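Enoyl-CoA hydratase/isomerase family protein (Pseudomonas syringae pv. tomato, PDB 3OT6) probably acts on acyl-CoA thioesters as a crotonase-like enzyme of the enoyl-CoA hydratase/isomerase family, although its exact substrate and reaction are not established. Local coordinates at residues R48-V53 with A195-I200; G83-R88 with A222-D227; G109-L114 with T138-G143. All blocks are in the same frame, centred on the assembly; numbering follows the deposited sequence.

Interaction 1: R48-V53 with A195-I200; sequences RAIVIV and AQLKKI
Ile50 reaches Leu197 and Lys198 with a single atom, its terminal methyl CD1. The contact across the two segments is apolar. CD1 meets Leu197 CB at 3.8 Å and the CG methylene of Lys198 at 3.5 Å. It also lies against the backbone where these residues join, 3.4 Å from Lys198 N. With CG1 anti to the carbonyl carbon (chi1 -68°) and the chain extended at chi2 (164°), the isoleucine projects from strand 50-54 toward the 195-200 segment. A long aliphatic side chain suits this place: it bridges the 7.5 Å between Ile50 CA and Lys198 CA while staying in the apolar layer formed with Pro96 and Ile98. Leu197, whose side chain also touches Pro96 and Ile98, faces the same layer.

The polar element belongs to Lys198. Its methylenes cross Ile50 obliquely, while NZ at the end of an extended chain forms a salt bridge with Asp14.

Backbone bonds set the two platforms. Ile50 pairs with Gly15 and Ala17, and Val51 with Ile98, which fixes strand 50-54 between its parallel neighbours. A type I turn spans Leu197 to Ile200. This is the packing of the C-terminal part of helix 186-197 on the parallel part of the six-stranded sheet of the crotonase fold.

Interaction 2: G83-R88 with A222-D227; sequences GSTLAR and AAIEQD
Ile224 fits against Ser84 and Thr85 on the neighbouring helix with its longer branch. Its CG1 lies 3.5 Å from Ser84 CB, and CD1 runs on to Thr85, 3.6 Å from Thr85 OG1 and as close to that residue's backbone N. The side chains of Thr85 and Ile224 cross at about a right angle. Ile224 CG1 is anti to the carbonyl carbon (chi1 -75°), the rotamer that carries CD1 across to helix 73-91, and the small serine lets the helices approach to 6.5 Å between Ser84 CA and Ile224 CA.

One turn along from Ile224, a water joins the helices: it lies 2.6 Å from Ser84 OG and donates to Asp227 OD2 at 2.8 Å.

Behind this layer, both hydroxyls bond back to their own helix, Ser84 OG to the carbonyl of Val80 and Thr85 OG1 to that of Ala81. Asp227 is positioned by the start of helix 141-150, OD1 receiving the N-H of His141 and OD2 that of Ala142. Farther along, Arg88 forms a salt bridge with Asp221.

Hydroxyl groups that bond to their own helix can sit beside an isoleucine at little cost. The buried carboxylate, gripped by two amides and a water at a helix start, is probably stabilised in its charged form.

Interaction 3: G109-L114 with T138-G143; sequences GAFLLL and TMHHAG
Met139, present as selenomethionine, meets the ring of Phe111 at its edge, SE lying 3.8 Å from CZ. The selenium is 5.0 Å from the ring centroid and close to the ring plane, a Met-aromatic contact made by the edge. The two side chains come from opposite directions, and the selenomethionine chain, bent at chi2 and chi3, sets both SE and CE near CZ.

His140, at the N-cap position of helix 141-150, follows. Its CG stands between the backbone N and the carbonyl carbon (chi1 57°), which folds the imidazole back under the first turn; Gly143 N lies 3.5 Å above the centre of one face. The imidazole turns its edge toward the Phe111 face in an offset edge-to-face pair, planes at 89° and CE1 4.0 Å from Phe111 CE2. Val80 and Ser84 of helix 73-91 also touch this histidine, and a bound methylpentanediol, probably from the crystallisation liquor, lies about 3 Å from its side chain.

Gly143 completes the seat. Lacking a side chain, it lets Phe111 CZ come to 3.3 Å from its CA, and Phe111 CE1 lies 3.0 Å from Gly143 O. Leu130 and Leu146 pack on the same ring.

A phenylalanine suits these surroundings because its polarisable face and weakly positive C-H rim can meet selenium, imidazole and carbonyl together, joining the helices by dispersion and weak electrostatics without a hydrogen bond.

How the interactions relate
From the N terminus, the chain passes 48-53, then 83-88, then 109-114, before any contact closes. Interaction 3 closes first, when the helix-free run after helix 108-113, which holds strands 118-122 and 128-129, leads into helix 141-150. Interaction 1 closes next, at the C-terminal part of helix 186-197, and interaction 2 last, within the C-terminal helix 202-230. Interaction 3 is thus nested inside both other loops, whereas interactions 1 and 2 cross. Interactions 2 and 3 are neighbours, with centres 10 Å apart, and meet where helices 73-91, 141-150 and 202-230 come together. Interaction 1 stands apart, its centre 24 Å from that of interaction 3, and ties helix 186-197 to the central sheet.

Interaction 1: R48-V53 with A195-I200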
# COMPACT_ATOMS: atom_id res chain seq x y z
N ARG A 48 -10.28 10.29 13.65
CA ARG A 48 -8.90 10.42 14.18
C ARG A 48 -8.25 9.10 14.51
O ARG A 48 -7.51 9.03 15.49
CB ARG A 48 -8.82 11.33 15.40
CG ARG A 48 -9.74 12.53 15.33
CD ARG A 48 -9.41 13.44 16.52
NE ARG A 48 -8.72 14.59 15.98
CZ ARG A 48 -7.45 14.90 16.22
NH1 ARG A 48 -6.68 14.20 17.05
NH2 ARG A 48 -6.97 15.96 15.59
N ALA A 49 -8.47 8.09 13.68
CA ALA A 49 -8.12 6.75 14.10
C ALA A 49 -6.73 6.29 13.60
O ALA A 49 -6.30 6.68 12.52
CB ALA A 49 -9.23 5.76 13.63
N ILE A 50 -6.05 5.46 14.38
CA ILE A 50 -5.02 4.66 13.82
C ILE A 50 -5.61 3.71 12.74
O ILE A 50 -6.65 3.05 12.98
CB ILE A 50 -4.28 3.90 14.92
CG1 ILE A 50 -3.51 4.93 15.75
CG2 ILE A 50 -3.25 2.94 14.27
CD1 ILE A 50 -3.04 4.42 17.10
N VAL A 51 -5.03 3.69 11.53
CA VAL A 51 -5.63 2.93 10.42
C VAL A 51 -4.86 1.64 10.26
O VAL A 51 -3.63 1.63 10.40
CB VAL A 51 -5.56 3.69 9.06
CG1 VAL A 51 -5.93 2.74 7.91
CG2 VAL A 51 -6.52 4.97 9.05
N ILE A 52 -5.60 0.54 10.10
CA ILE A 52 -5.05 -0.79 9.70
C ILE A 52 -5.66 -1.18 8.33
O ILE A 52 -6.86 -1.40 8.25
CB ILE A 52 -5.43 -1.90 10.66
CG1 ILE A 52 -4.77 -1.71 12.00
CG2 ILE A 52 -4.86 -3.24 10.16
CD1 ILE A 52 -5.09 -2.93 12.99
N VAL A 53 -4.87 -1.25 7.27
CA VAL A 53 -5.35 -1.69 5.97
C VAL A 53 -4.97 -3.17 5.88
O VAL A 53 -3.85 -3.55 6.19
CB VAL A 53 -4.66 -0.90 4.79
CG1 VAL A 53 -5.14 -1.42 3.42
CG2 VAL A 53 -4.95 0.58 4.85
N ALA A 195 -1.53 -0.29 19.50
CA ALA A 195 -1.56 0.08 20.90
C ALA A 195 -0.34 0.94 21.19
O ALA A 195 -0.46 1.91 21.95
CB ALA A 195 -1.63 -1.19 21.83
N GLN A 196 0.82 0.59 20.61
CA GLN A 196 2.04 1.39 20.84
C GLN A 196 1.99 2.74 20.11
O GLN A 196 2.59 3.72 20.57
CB GLN A 196 3.33 0.64 20.48
CG GLN A 196 3.59 -0.65 21.32
CD GLN A 196 3.69 -0.37 22.84
OE1 GLN A 196 2.81 -0.77 23.64
NE2 GLN A 196 4.76 0.36 23.23
N LEU A 197 1.29 2.80 18.98
CA LEU A 197 1.16 4.07 18.25
C LEU A 197 0.21 5.01 18.99
O LEU A 197 0.41 6.24 18.96
CB LEU A 197 0.74 3.91 16.77
CG LEU A 197 1.76 3.22 15.84
CD1 LEU A 197 1.04 2.60 14.64
CD2 LEU A 197 2.86 4.15 15.40
N LYS A 198 -0.79 4.46 19.66
CA LYS A 198 -1.70 5.30 20.46
C LYS A 198 -0.93 6.19 21.46
O LYS A 198 -1.40 7.25 21.81
CB LYS A 198 -2.71 4.43 21.23
CG LYS A 198 -3.91 4.04 20.42
CD LYS A 198 -4.67 3.02 21.19
CE LYS A 198 -6.08 2.98 20.69
NZ LYS A 198 -6.72 1.71 21.15
N LYS A 199 0.28 5.78 21.84
CA LYS A 199 1.08 6.49 22.84
C LYS A 199 1.82 7.72 22.39
O LYS A 199 2.37 8.43 23.24
CB LYS A 199 2.07 5.55 23.46
CG LYS A 199 1.39 4.53 24.29
CD LYS A 199 2.43 3.73 24.96
CE LYS A 199 1.73 2.62 25.73
NZ LYS A 199 2.84 1.84 26.35
N ILE A 200 1.82 8.00 21.08
CA ILE A 200 2.52 9.16 20.53
C ILE A 200 1.59 10.34 20.31
O ILE A 200 0.37 10.22 20.22
CB ILE A 200 3.33 8.83 19.21
CG1 ILE A 200 2.39 8.65 18.01
CG2 ILE A 200 4.23 7.63 19.43
CD1 ILE A 200 3.03 8.30 16.71

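Interaction 2: G83-R88 with A222-D227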
# COMPACT_ATOMS: atom_id res chain seq x y z
N GLY A 83 -4.22 5.64 -8.39
CA GLY A 83 -3.61 4.74 -7.46
C GLY A 83 -2.35 5.35 -6.84
O GLY A 83 -2.07 5.13 -5.63
N SER A 84 -1.55 6.05 -7.66
CA SER A 84 -0.39 6.79 -7.17
C SER A 84 -0.78 7.95 -6.23
O SER A 84 -0.07 8.21 -5.24
CB SER A 84 0.38 7.37 -8.34
OG SER A 84 0.82 6.31 -9.15
N THR A 85 -1.88 8.67 -6.60
CA THR A 85 -2.45 9.76 -5.79
C THR A 85 -2.87 9.17 -4.42
O THR A 85 -2.59 9.81 -3.36
CB THR A 85 -3.69 10.40 -6.51
OG1 THR A 85 -3.27 11.10 -7.72
CG2 THR A 85 -4.44 11.33 -5.59
N LEU A 86 -3.44 7.95 -4.43
CA LEU A 86 -3.80 7.26 -3.20
C LEU A 86 -2.55 6.91 -2.42
O LEU A 86 -2.54 7.05 -1.19
CB LEU A 86 -4.68 6.00 -3.44
CG LEU A 86 -4.89 5.05 -2.25
CD1 LEU A 86 -5.78 5.73 -1.14
CD2 LEU A 86 -5.53 3.70 -2.63
N ALA A 87 -1.48 6.46 -3.09
CA ALA A 87 -0.23 6.19 -2.35
C ALA A 87 0.28 7.50 -1.67
O ALA A 87 0.72 7.50 -0.52
CB ALA A 87 0.90 5.56 -3.27
N ARG A 88 0.28 8.59 -2.40
CA ARG A 88 0.68 9.86 -1.87
C ARG A 88 -0.25 10.28 -0.69
O ARG A 88 0.18 10.86 0.29
CB ARG A 88 0.65 10.90 -2.99
CG ARG A 88 1.42 12.14 -2.65
CD ARG A 88 0.51 13.29 -2.78
NE ARG A 88 1.17 14.58 -2.69
CZ ARG A 88 1.03 15.38 -1.65
NH1 ARG A 88 0.24 15.00 -0.64
NH2 ARG A 88 1.67 16.54 -1.61
N ALA A 222 5.26 15.27 -8.95
CA ALA A 222 5.93 15.40 -10.22
C ALA A 222 5.77 14.11 -11.01
O ALA A 222 5.40 14.15 -12.18
CB ALA A 222 7.43 15.76 -10.05
N ALA A 223 6.01 12.97 -10.36
CA ALA A 223 5.93 11.63 -10.96
C ALA A 223 4.56 11.35 -11.50
O ALA A 223 4.42 10.83 -12.59
CB ALA A 223 6.32 10.55 -9.94
N ILE A 224 3.53 11.66 -10.71
CA ILE A 224 2.14 11.34 -11.10
C ILE A 224 1.88 12.03 -12.46
O ILE A 224 1.29 11.42 -13.36
CB ILE A 224 1.11 11.73 -10.00
CG1 ILE A 224 1.16 10.74 -8.83
CG2 ILE A 224 -0.31 11.94 -10.55
CD1 ILE A 224 0.37 11.27 -7.57
N GLU A 225 2.39 13.25 -12.60
CA GLU A 225 2.21 14.04 -13.82
C GLU A 225 3.05 13.53 -14.98
O GLU A 225 2.53 13.37 -16.05
CB GLU A 225 2.49 15.52 -13.57
CG GLU A 225 1.30 16.36 -14.05
CD GLU A 225 -0.01 16.00 -13.27
OE1 GLU A 225 -0.97 15.43 -13.91
OE2 GLU A 225 -0.05 16.26 -12.03
N GLN A 226 4.33 13.27 -14.75
CA GLN A 226 5.15 12.59 -15.71
C GLN A 226 4.59 11.26 -16.20
O GLN A 226 4.78 10.92 -17.34
CB GLN A 226 6.56 12.39 -15.16
CG GLN A 226 7.45 13.54 -15.46
CD GLN A 226 7.75 13.64 -17.00
OE1 GLN A 226 8.40 12.74 -17.62
NE2 GLN A 226 7.25 14.73 -17.62
N ASP A 227 3.93 10.50 -15.33
CA ASP A 227 3.44 9.19 -15.65
C ASP A 227 2.20 9.31 -16.53
O ASP A 227 2.03 8.52 -17.45
CB ASP A 227 3.13 8.37 -14.38
CG ASP A 227 4.39 7.79 -13.70
OD1 ASP A 227 5.43 7.65 -14.38
OD2 ASP A 227 4.35 7.45 -12.50
O HOH W 1 1.80 7.43 -11.32

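Interaction 3: G109-L114 with T138-G143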
# COMPACT_ATOMS: atom_id res chain seq x y z
N GLY A 109 -0.30 -3.98 -5.22
CA GLY A 109 -0.52 -4.50 -3.88
C GLY A 109 0.75 -4.36 -3.03
O GLY A 109 0.69 -4.11 -1.82
N ALA A 110 1.92 -4.56 -3.61
CA ALA A 110 3.11 -4.36 -2.80
C ALA A 110 3.43 -2.84 -2.64
O ALA A 110 4.08 -2.45 -1.65
CB ALA A 110 4.33 -5.14 -3.35
N PHE A 111 2.99 -1.99 -3.58
CA PHE A 111 3.08 -0.57 -3.35
C PHE A 111 2.29 -0.07 -2.15
O PHE A 111 2.64 0.94 -1.54
CB PHE A 111 2.77 0.23 -4.58
CG PHE A 111 3.90 0.18 -5.58
CD1 PHE A 111 5.19 0.61 -5.21
CD2 PHE A 111 3.71 -0.31 -6.85
CE1 PHE A 111 6.28 0.56 -6.15
CE2 PHE A 111 4.75 -0.38 -7.76
CZ PHE A 111 6.04 0.04 -7.43
N LEU A 112 1.24 -0.78 -1.77
CA LEU A 112 0.49 -0.34 -0.61
C LEU A 112 1.37 -0.44 0.62
O LEU A 112 1.25 0.43 1.50
CB LEU A 112 -0.79 -1.14 -0.39
CG LEU A 112 -1.84 -1.11 -1.47
CD1 LEU A 112 -3.03 -2.01 -0.98
CD2 LEU A 112 -2.26 0.29 -1.68
N LEU A 113 2.22 -1.48 0.72
CA LEU A 113 3.16 -1.63 1.86
C LEU A 113 4.26 -0.54 1.93
O LEU A 113 4.85 -0.27 3.01
CB LEU A 113 3.81 -3.02 1.88
CG LEU A 113 2.91 -4.28 1.83
CD1 LEU A 113 3.70 -5.44 1.22
CD2 LEU A 113 2.41 -4.58 3.26
N LEU A 114 4.57 0.04 0.78
CA LEU A 114 5.53 1.09 0.65
C LEU A 114 4.89 2.47 0.91
O LEU A 114 5.56 3.50 0.81
CB LEU A 114 6.19 1.01 -0.74
CG LEU A 114 6.94 -0.32 -1.02
CD1 LEU A 114 7.86 -0.25 -2.24
CD2 LEU A 114 7.75 -0.82 0.18
N THR A 138 7.17 -1.50 -18.22
CA THR A 138 8.16 -0.60 -17.72
C THR A 138 7.57 0.13 -16.52
O THR A 138 6.46 0.68 -16.61
CB THR A 138 8.48 0.40 -18.77
OG1 THR A 138 8.95 -0.32 -19.91
CG2 THR A 138 9.56 1.41 -18.27
N MSE A 139 8.29 0.10 -15.40
CA MSE A 139 7.82 0.68 -14.16
C MSE A 139 7.64 2.20 -14.36
O MSE A 139 8.47 2.86 -15.02
CB MSE A 139 8.78 0.37 -13.02
CG MSE A 139 8.28 0.80 -11.58
SE MSE A 139 6.90 -0.42 -11.10
CE MSE A 139 8.02 -1.92 -10.47
N HIS A 140 6.54 2.70 -13.79
CA HIS A 140 6.24 4.11 -13.77
C HIS A 140 7.08 4.85 -12.72
O HIS A 140 7.56 4.26 -11.75
CB HIS A 140 4.73 4.32 -13.54
CG HIS A 140 4.17 3.68 -12.30
ND1 HIS A 140 4.47 2.39 -11.90
CD2 HIS A 140 3.27 4.13 -11.39
CE1 HIS A 140 3.79 2.08 -10.81
NE2 HIS A 140 3.06 3.13 -10.48
N HIS A 141 7.27 6.15 -12.92
CA HIS A 141 8.00 6.95 -11.95
C HIS A 141 7.48 6.83 -10.51
O HIS A 141 8.25 6.60 -9.59
CB HIS A 141 8.10 8.40 -12.40
CG HIS A 141 9.06 8.61 -13.52
ND1 HIS A 141 10.43 8.44 -13.37
CD2 HIS A 141 8.86 8.97 -14.81
CE1 HIS A 141 11.02 8.72 -14.52
NE2 HIS A 141 10.10 9.05 -15.40
N ALA A 142 6.18 6.94 -10.31
CA ALA A 142 5.63 6.84 -8.97
C ALA A 142 6.09 5.56 -8.27
O ALA A 142 6.51 5.61 -7.11
CB ALA A 142 4.11 6.92 -9.01
N GLY A 143 6.03 4.41 -8.95
CA GLY A 143 6.37 3.16 -8.31
C GLY A 143 7.87 3.11 -8.05
O GLY A 143 8.35 2.63 -6.99